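Local coordinates for protein tumor necrosis factor receptor superfamily member 11B (Mus musculus, PDB 4E4D) that acts as a soluble decoy receptor for the TNF-family cytokine RANKL, neutralising its drive toward osteoclast formation and so restraining bone resorption, at residues Y10-G15 against K30-V35. Residues are numbered along the deposited sequence; the frame is centred on the assembly and turned at random.
Sequences YDPETG and KQHCTV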
ATOM      1  N   TYR B  10       0.406  35.961 -19.726  1.00103.96           N
ATOM      2  CA  TYR B  10       0.020  34.713 -20.379  1.00107.34           C
ATOM      3  C   TYR B  10      -1.150  35.057 -21.299  1.00110.21           C
ATOM      4  O   TYR B  10      -1.349  36.229 -21.611  1.00107.43           O
ATOM      5  CB  TYR B  10      -0.375  33.650 -19.351  1.00103.07           C
ATOM      6  CG  TYR B  10      -1.706  33.902 -18.679  1.00 97.11           C
ATOM      7  CD1 TYR B  10      -1.854  34.923 -17.751  1.00 90.45           C
ATOM      8  CD2 TYR B  10      -2.813  33.113 -18.969  1.00 96.34           C
ATOM      9  CE1 TYR B  10      -3.067  35.157 -17.136  1.00 90.94           C
ATOM     10  CE2 TYR B  10      -4.030  33.339 -18.356  1.00 95.83           C
ATOM     11  CZ  TYR B  10      -4.151  34.362 -17.442  1.00 94.78           C
ATOM     12  OH  TYR B  10      -5.360  34.595 -16.830  1.00 95.73           O
ATOM     13  N   ASP B  11      -1.926  34.068 -21.734  1.00117.54           N
ATOM     14  CA  ASP B  11      -3.039  34.357 -22.641  1.00118.19           C
ATOM     15  C   ASP B  11      -4.110  33.265 -22.738  1.00120.00           C
ATOM     16  O   ASP B  11      -3.826  32.148 -23.169  1.00124.02           O
ATOM     17  CB  ASP B  11      -2.500  34.654 -24.043  1.00121.28           C
ATOM     18  CG  ASP B  11      -1.490  33.623 -24.512  1.00122.88           C
ATOM     19  OD1 ASP B  11      -1.381  32.556 -23.873  1.00122.24           O
ATOM     20  OD2 ASP B  11      -0.806  33.879 -25.525  1.00122.76           O
ATOM     21  N   PRO B  12      -5.350  33.592 -22.333  1.00116.79           N
ATOM     22  CA  PRO B  12      -6.521  32.747 -22.591  1.00117.34           C
ATOM     23  C   PRO B  12      -7.261  33.192 -23.854  1.00122.47           C
ATOM     24  O   PRO B  12      -6.747  34.038 -24.586  1.00121.52           O
ATOM     25  CB  PRO B  12      -7.385  32.986 -21.355  1.00109.66           C
ATOM     26  CG  PRO B  12      -7.102  34.401 -20.990  1.00106.25           C
ATOM     27  CD  PRO B  12      -5.664  34.673 -21.381  1.00109.55           C
ATOM     28  N   GLU B  13      -8.444  32.636 -24.103  1.00126.39           N
ATOM     29  CA  GLU B  13      -9.232  33.014 -25.277  1.00127.75           C
ATOM     30  C   GLU B  13     -10.705  32.634 -25.144  1.00125.84           C
ATOM     31  O   GLU B  13     -11.048  31.636 -24.508  1.00125.81           O
ATOM     32  CB  GLU B  13      -8.659  32.360 -26.538  1.00131.23           C
ATOM     33  CG  GLU B  13      -9.499  32.595 -27.789  1.00138.77           C
ATOM     34  CD  GLU B  13      -9.118  31.679 -28.936  1.00145.22           C
ATOM     35  OE1 GLU B  13      -7.933  31.294 -29.024  1.00147.66           O
ATOM     36  OE2 GLU B  13     -10.007  31.337 -29.746  1.00146.70           O
ATOM     37  N   THR B  14     -11.567  33.444 -25.753  1.00123.97           N
ATOM     38  CA  THR B  14     -12.980  33.112 -25.898  1.00116.92           C
ATOM     39  C   THR B  14     -13.521  33.706 -27.197  1.00121.13           C
ATOM     40  O   THR B  14     -13.857  32.975 -28.130  1.00126.55           O
ATOM     41  CB  THR B  14     -13.821  33.633 -24.719  1.00115.19           C
ATOM     42  OG1 THR B  14     -13.360  33.042 -23.498  1.00110.79           O
ATOM     43  CG2 THR B  14     -15.292  33.293 -24.924  1.00112.40           C
ATOM     44  N   GLY B  15     -13.602  35.033 -27.250  1.00120.11           N
ATOM     45  CA  GLY B  15     -14.025  35.729 -28.452  1.00121.08           C
ATOM     46  C   GLY B  15     -12.839  36.109 -29.318  1.00124.78           C
ATOM     47  O   GLY B  15     -12.982  36.351 -30.517  1.00118.12           O
ATOM     48  N   LYS B  30      -8.967  34.573  -9.693  1.00 64.79           N
ATOM     49  CA  LYS B  30     -10.389  34.294  -9.512  1.00 70.71           C
ATOM     50  C   LYS B  30     -11.171  34.451 -10.816  1.00 71.06           C
ATOM     51  O   LYS B  30     -12.164  33.758 -11.035  1.00 70.70           O
ATOM     52  CB  LYS B  30     -10.986  35.191  -8.428  1.00 57.40           C
ATOM     53  CG  LYS B  30     -12.335  34.700  -7.933  1.00 65.02           C
ATOM     54  CD  LYS B  30     -12.828  35.492  -6.734  1.00 72.50           C
ATOM     55  CE  LYS B  30     -14.008  34.799  -6.065  1.00 71.41           C
ATOM     56  NZ  LYS B  30     -15.133  34.542  -7.007  1.00 70.26           N
ATOM     57  N   GLN B  31     -10.728  35.366 -11.674  1.00 74.22           N
ATOM     58  CA  GLN B  31     -11.354  35.562 -12.979  1.00 74.30           C
ATOM     59  C   GLN B  31     -10.341  36.036 -14.016  1.00 76.37           C
ATOM     60  O   GLN B  31      -9.600  36.991 -13.786  1.00 73.30           O
ATOM     61  CB  GLN B  31     -12.508  36.561 -12.881  1.00 78.00           C
ATOM     62  CG  GLN B  31     -13.712  36.032 -12.126  1.00 75.85           C
ATOM     63  CD  GLN B  31     -14.916  36.950 -12.218  1.00 76.03           C
ATOM     64  OE1 GLN B  31     -14.791  38.135 -12.528  1.00 68.71           O
ATOM     65  NE2 GLN B  31     -16.095  36.401 -11.950  1.00 72.78           N
ATOM     66  N   HIS B  32     -10.324  35.362 -15.163  1.00 83.85           N
ATOM     67  CA  HIS B  32      -9.404  35.695 -16.243  1.00 92.37           C
ATOM     68  C   HIS B  32      -9.626  37.115 -16.733  1.00 92.93           C
ATOM     69  O   HIS B  32     -10.678  37.710 -16.498  1.00 90.01           O
ATOM     70  CB  HIS B  32      -9.594  34.733 -17.412  1.00103.32           C
ATOM     71  CG  HIS B  32      -9.162  33.332 -17.119  1.00110.48           C
ATOM     72  ND1 HIS B  32      -7.939  32.835 -17.510  1.00113.86           N
ATOM     73  CD2 HIS B  32      -9.789  32.323 -16.470  1.00108.11           C
ATOM     74  CE1 HIS B  32      -7.830  31.579 -17.118  1.00110.68           C
ATOM     75  NE2 HIS B  32      -8.939  31.243 -16.483  1.00107.92           N
ATOM     76  N   CYS B  33      -8.633  37.651 -17.430  1.00 92.83           N
ATOM     77  CA  CYS B  33      -8.747  38.980 -18.000  1.00 92.22           C
ATOM     78  C   CYS B  33      -9.702  38.965 -19.183  1.00 99.46           C
ATOM     79  O   CYS B  33      -9.585  38.127 -20.077  1.00100.41           O
ATOM     80  CB  CYS B  33      -7.382  39.478 -18.463  1.00 92.70           C
ATOM     81  SG  CYS B  33      -6.620  38.437 -19.729  1.00104.66           S
ATOM     82  N   THR B  34     -10.650  39.894 -19.180  1.00102.23           N
ATOM     83  CA  THR B  34     -11.547  40.062 -20.312  1.00101.21           C
ATOM     84  C   THR B  34     -11.083  41.263 -21.122  1.00102.24           C
ATOM     85  O   THR B  34     -10.258  42.051 -20.660  1.00 94.85           O
ATOM     86  CB  THR B  34     -13.003  40.279 -19.859  1.00 98.80           C
ATOM     87  OG1 THR B  34     -13.111  41.518 -19.148  1.00100.94           O
ATOM     88  CG2 THR B  34     -13.457  39.139 -18.963  1.00 99.65           C
ATOM     89  N   VAL B  35     -11.605  41.395 -22.336  1.00115.23           N
ATOM     90  CA  VAL B  35     -11.270  42.532 -23.182  1.00115.15           C
ATOM     91  C   VAL B  35     -11.496  43.839 -22.425  1.00114.09           C
ATOM     92  O   VAL B  35     -10.880  44.860 -22.730  1.00114.79           O
ATOM     93  CB  VAL B  35     -12.115  42.540 -24.469  1.00109.97           C
ATOM     94  CG1 VAL B  35     -13.592  42.680 -24.134  1.00108.40           C
ATOM     95  CG2 VAL B  35     -11.662  43.657 -25.401  1.00112.81           C
TER
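P12 and Y10 both meet the imidazole of H32, and these three residues bury the most surface here. P12 directs its CB toward the 30-35 segment, and P12 CB lies 3.9 Å from H32 ND1, with CG about as near; the two side chains run past each other in opposite directions. Y10 comes in differently. Its chi1 of 72° swings the ring over the residue's own backbone, and from there the phenol reaches across to meet the histidine side chain roughly perpendicularly. Its OH lies 3.2 Å from H32 ND1, which sits at the tyrosine's edge, near the ring plane. The hydrogen bond that results, ND1 donating to OH, is weak, bent to 122° at the hydrogen. A phenylalanine in place of Y10 removes the hydroxyl and would probably leave H32 ND1 without this acceptor and the imidazole freer to turn. Farther round the proline ring, P12 CD lies 4.2 Å from C33 SG, an apolar touch on the buried C33, which is disulfide-bonded to C20. C20 also touches P12 and Y10, so the proline lies alongside the cross-link. All of this belongs to the first of four cysteine-rich repeats in the N-terminal receptor portion of the longer protein, an elongated module held by disulfides rather than a large hydrophobic core. The contact brings the loop after strand 9-10 against the turn where strand 27-31 ends before its antiparallel partner 40-43, while Y10 is backbone-bonded to C20 of strand 20-21.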